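Local atomic coordinates of beta-fructofuranosidase (PDB entry 3WPU), a protein that belongs to the beta-fructofuranosidases of the levansucrase/invertase family, which are built on a five-bladed beta-propeller. Residues T334-P340 and T353-T359. Numbering follows the deposited sequence.
Sequences TDQTERP and TISHRGT
With chi1 at -56° in Glu338 and -69° in His356, both side chains leave the backbone with CG opposite the carbonyl carbon, and their ends converge. Glu338, extended beyond CG, brings OE2 to 3.4 Å from His356 CD2, an oblique approach in which carboxylate and imidazole planes stand 55° apart. Gln336 arrives at the edge of the same ring, NE2 lying 3.7 Å from His356 CD2. Water fills in the polar links: one molecule donates to Glu338 OE1 at 2.9 Å and also bonds His356 NE2, while another accepts from both Gln336 NE2 and His356 N and donates to Gln336 O and Thr359 OG1. The two key groups are fixed further from outside, Glu338 by a salt bridge to Arg245 and a hydrogen bond with the Tyr421 hydroxyl, His356 by Glu368 and by stacking on Tyr421. At the backbone level, Glu338 and Ile354 form an antiparallel hydrogen-bonded pair. Glu338 N approaches Ile354 O in the carbonyl plane at 2.8 Å. Glu338 O is gripped from opposite faces of its plane, by Ile354 N and, in one of the two conformers of Thr353, by OG1 at 2.6 Å. Glu338 opens the Glu-Arg-Pro sequence motif of this family and pairs with the end of strand 348-355 just before the chain turns a corner at Arg339; beyond it begins strand 340-345, the neighbour of 348-355 in an antiparallel sheet of the propeller. Arg339 CB packs on Ile354 CG1 while its guanidinium leads off to Thr77. At the far end of the contact, Thr334 OG1 accepts from Gln336 N at 3.1 Å, closing an ST turn; beside it Asp335 N donates to Thr359 O at 3.3 Å, tying the loop to the turn that follows strand 348-355.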
loop_
_atom_site.group_PDB
_atom_site.type_symbol
_atom_site.label_atom_id
_atom_site.label_comp_id
_atom_site.label_asym_id
_atom_site.label_seq_id
_atom_site.Cartn_x
_atom_site.Cartn_y
_atom_site.Cartn_z
ATOM N N THR A 334 -8.642 1.692 15.413
ATOM C CA THR A 334 -8.654 0.562 14.473
ATOM C C THR A 334 -7.557 -0.469 14.800
ATOM O O THR A 334 -6.450 -0.119 15.258
ATOM C CB THR A 334 -8.518 0.992 12.982
ATOM O OG1 THR A 334 -8.574 -0.172 12.152
ATOM C CG2 THR A 334 -7.185 1.717 12.702
ATOM N N ASP A 335 -7.869 -1.715 14.480
ATOM C CA ASP A 335 -6.962 -2.852 14.553
ATOM C C ASP A 335 -5.848 -2.769 13.511
ATOM O O ASP A 335 -4.741 -3.274 13.733
ATOM C CB ASP A 335 -7.785 -4.144 14.290
ATOM C CG ASP A 335 -6.975 -5.421 14.451
ATOM O OD1 ASP A 335 -6.164 -5.543 15.414
ATOM O OD2 ASP A 335 -7.171 -6.327 13.599
ATOM N N GLN A 336 -6.164 -2.161 12.372
ATOM C CA GLN A 336 -5.357 -2.327 11.174
ATOM C C GLN A 336 -5.159 -1.044 10.372
ATOM O O GLN A 336 -6.035 -0.584 9.679
ATOM C CB GLN A 336 -5.995 -3.425 10.308
ATOM C CG GLN A 336 -5.834 -4.809 10.873
ATOM C CD GLN A 336 -6.164 -5.865 9.842
ATOM O OE1 GLN A 336 -5.744 -6.991 9.959
ATOM N NE2 GLN A 336 -6.874 -5.472 8.790
ATOM N N THR A 337 -3.976 -0.430 10.511
ATOM C CA THR A 337 -3.550 0.620 9.625
ATOM C C THR A 337 -2.592 -0.070 8.642
ATOM O O THR A 337 -1.396 -0.213 8.901
ATOM C CB THR A 337 -2.818 1.706 10.446
ATOM O OG1 THR A 337 -1.977 1.057 11.403
ATOM C CG2 THR A 337 -3.819 2.555 11.231
ATOM N N GLU A 338 -3.136 -0.558 7.532
ATOM C CA GLU A 338 -2.394 -1.415 6.627
ATOM C C GLU A 338 -1.622 -0.648 5.556
ATOM O O GLU A 338 -1.950 0.505 5.253
ATOM C CB GLU A 338 -3.366 -2.382 5.937
ATOM C CG GLU A 338 -4.167 -3.176 6.927
ATOM C CD GLU A 338 -4.998 -4.242 6.257
ATOM O OE1 GLU A 338 -4.417 -5.253 5.814
ATOM O OE2 GLU A 338 -6.233 -4.091 6.270
ATOM N N ARG A 339 -0.645 -1.317 4.951
ATOM C CA ARG A 339 0.068 -0.796 3.812
ATOM C C ARG A 339 0.458 0.686 3.875
ATOM O O ARG A 339 0.151 1.495 2.986
ATOM C CB ARG A 339 -0.743 -1.063 2.552
ATOM C CG ARG A 339 0.177 -1.079 1.405
ATOM C CD ARG A 339 -0.479 -1.398 0.099
ATOM N NE ARG A 339 0.597 -1.356 -0.867
ATOM C CZ ARG A 339 0.523 -1.827 -2.091
ATOM N NH1 ARG A 339 -0.630 -2.357 -2.557
ATOM N NH2 ARG A 339 1.587 -1.723 -2.850
ATOM N N PRO A 340 1.172 1.046 4.935
ATOM C CA PRO A 340 1.561 2.442 5.055
ATOM C C PRO A 340 2.601 2.833 3.997
ATOM O O PRO A 340 3.464 2.037 3.613
ATOM C CB PRO A 340 2.154 2.509 6.453
ATOM C CG PRO A 340 2.694 1.141 6.695
ATOM C CD PRO A 340 1.661 0.227 6.051
ATOM N N THR A 353 -2.444 5.213 4.582
ATOM C CA THR A 353 -2.626 3.855 5.049
ATOM C C THR A 353 -4.028 3.433 4.613
ATOM O O THR A 353 -4.816 4.270 4.175
ATOM C CB THR A 353 -2.383 3.767 6.576
ATOM O OG1 THR A 353 -2.346 2.398 7.010
ATOM C CG2 THR A 353 -3.435 4.553 7.346
ATOM N N ILE A 354 -4.263 2.143 4.680
ATOM C CA ILE A 354 -5.528 1.533 4.252
ATOM C C ILE A 354 -6.198 0.873 5.443
ATOM O O ILE A 354 -5.515 0.234 6.237
ATOM C CB ILE A 354 -5.236 0.445 3.191
ATOM C CG1 ILE A 354 -4.140 0.910 2.191
ATOM C CG2 ILE A 354 -6.526 0.045 2.508
ATOM C CD1 ILE A 354 -4.428 2.197 1.471
ATOM N N SER A 355 -7.543 0.933 5.527
ATOM C CA SER A 355 -8.264 0.267 6.596
ATOM C C SER A 355 -9.595 -0.265 6.104
ATOM O O SER A 355 -10.148 0.254 5.135
ATOM C CB SER A 355 -8.514 1.209 7.759
ATOM O OG SER A 355 -8.687 0.496 8.956
ATOM N N HIS A 356 -10.088 -1.269 6.811
ATOM C CA HIS A 356 -11.405 -1.860 6.544
ATOM C C HIS A 356 -12.448 -1.201 7.439
ATOM O O HIS A 356 -12.143 -0.710 8.517
ATOM C CB HIS A 356 -11.388 -3.334 6.882
ATOM C CG HIS A 356 -10.556 -4.173 5.958
ATOM N ND1 HIS A 356 -10.806 -4.286 4.609
ATOM C CD2 HIS A 356 -9.485 -4.960 6.208
ATOM C CE1 HIS A 356 -9.942 -5.130 4.075
ATOM N NE2 HIS A 356 -9.111 -5.528 5.022
ATOM N N ARG A 357 -13.714 -1.245 7.032
ATOM C CA ARG A 357 -14.775 -0.719 7.870
ATOM C C ARG A 357 -14.910 -1.535 9.151
ATOM O O ARG A 357 -15.063 -0.964 10.242
ATOM C CB ARG A 357 -16.107 -0.725 7.116
ATOM C CG ARG A 357 -17.269 -0.267 7.969
ATOM C CD ARG A 357 -18.492 0.106 7.136
ATOM N NE ARG A 357 -19.562 0.650 7.969
ATOM C CZ ARG A 357 -20.834 0.774 7.581
ATOM N NH1 ARG A 357 -21.218 0.418 6.360
ATOM N NH2 ARG A 357 -21.735 1.268 8.418
ATOM N N GLY A 358 -14.889 -2.864 9.015
ATOM C CA GLY A 358 -15.070 -3.773 10.171
ATOM C C GLY A 358 -14.001 -3.737 11.256
ATOM O O GLY A 358 -14.213 -4.246 12.356
ATOM N N THR A 359 -12.845 -3.164 10.956
ATOM C CA THR A 359 -11.767 -3.083 11.910
ATOM C C THR A 359 -11.854 -1.844 12.794
ATOM O O THR A 359 -11.058 -1.710 13.713
ATOM C CB THR A 359 -10.410 -3.087 11.187
ATOM O OG1 THR A 359 -10.452 -2.129 10.134
ATOM C CG2 THR A 359 -10.108 -4.441 10.614
HETATM O O HOH W 1 -10.719 0.587 10.455
HETATM O O HOH W 2 -7.957 -2.611 8.179
HETATM O O HOH W 3 -6.601 -6.682 4.549
#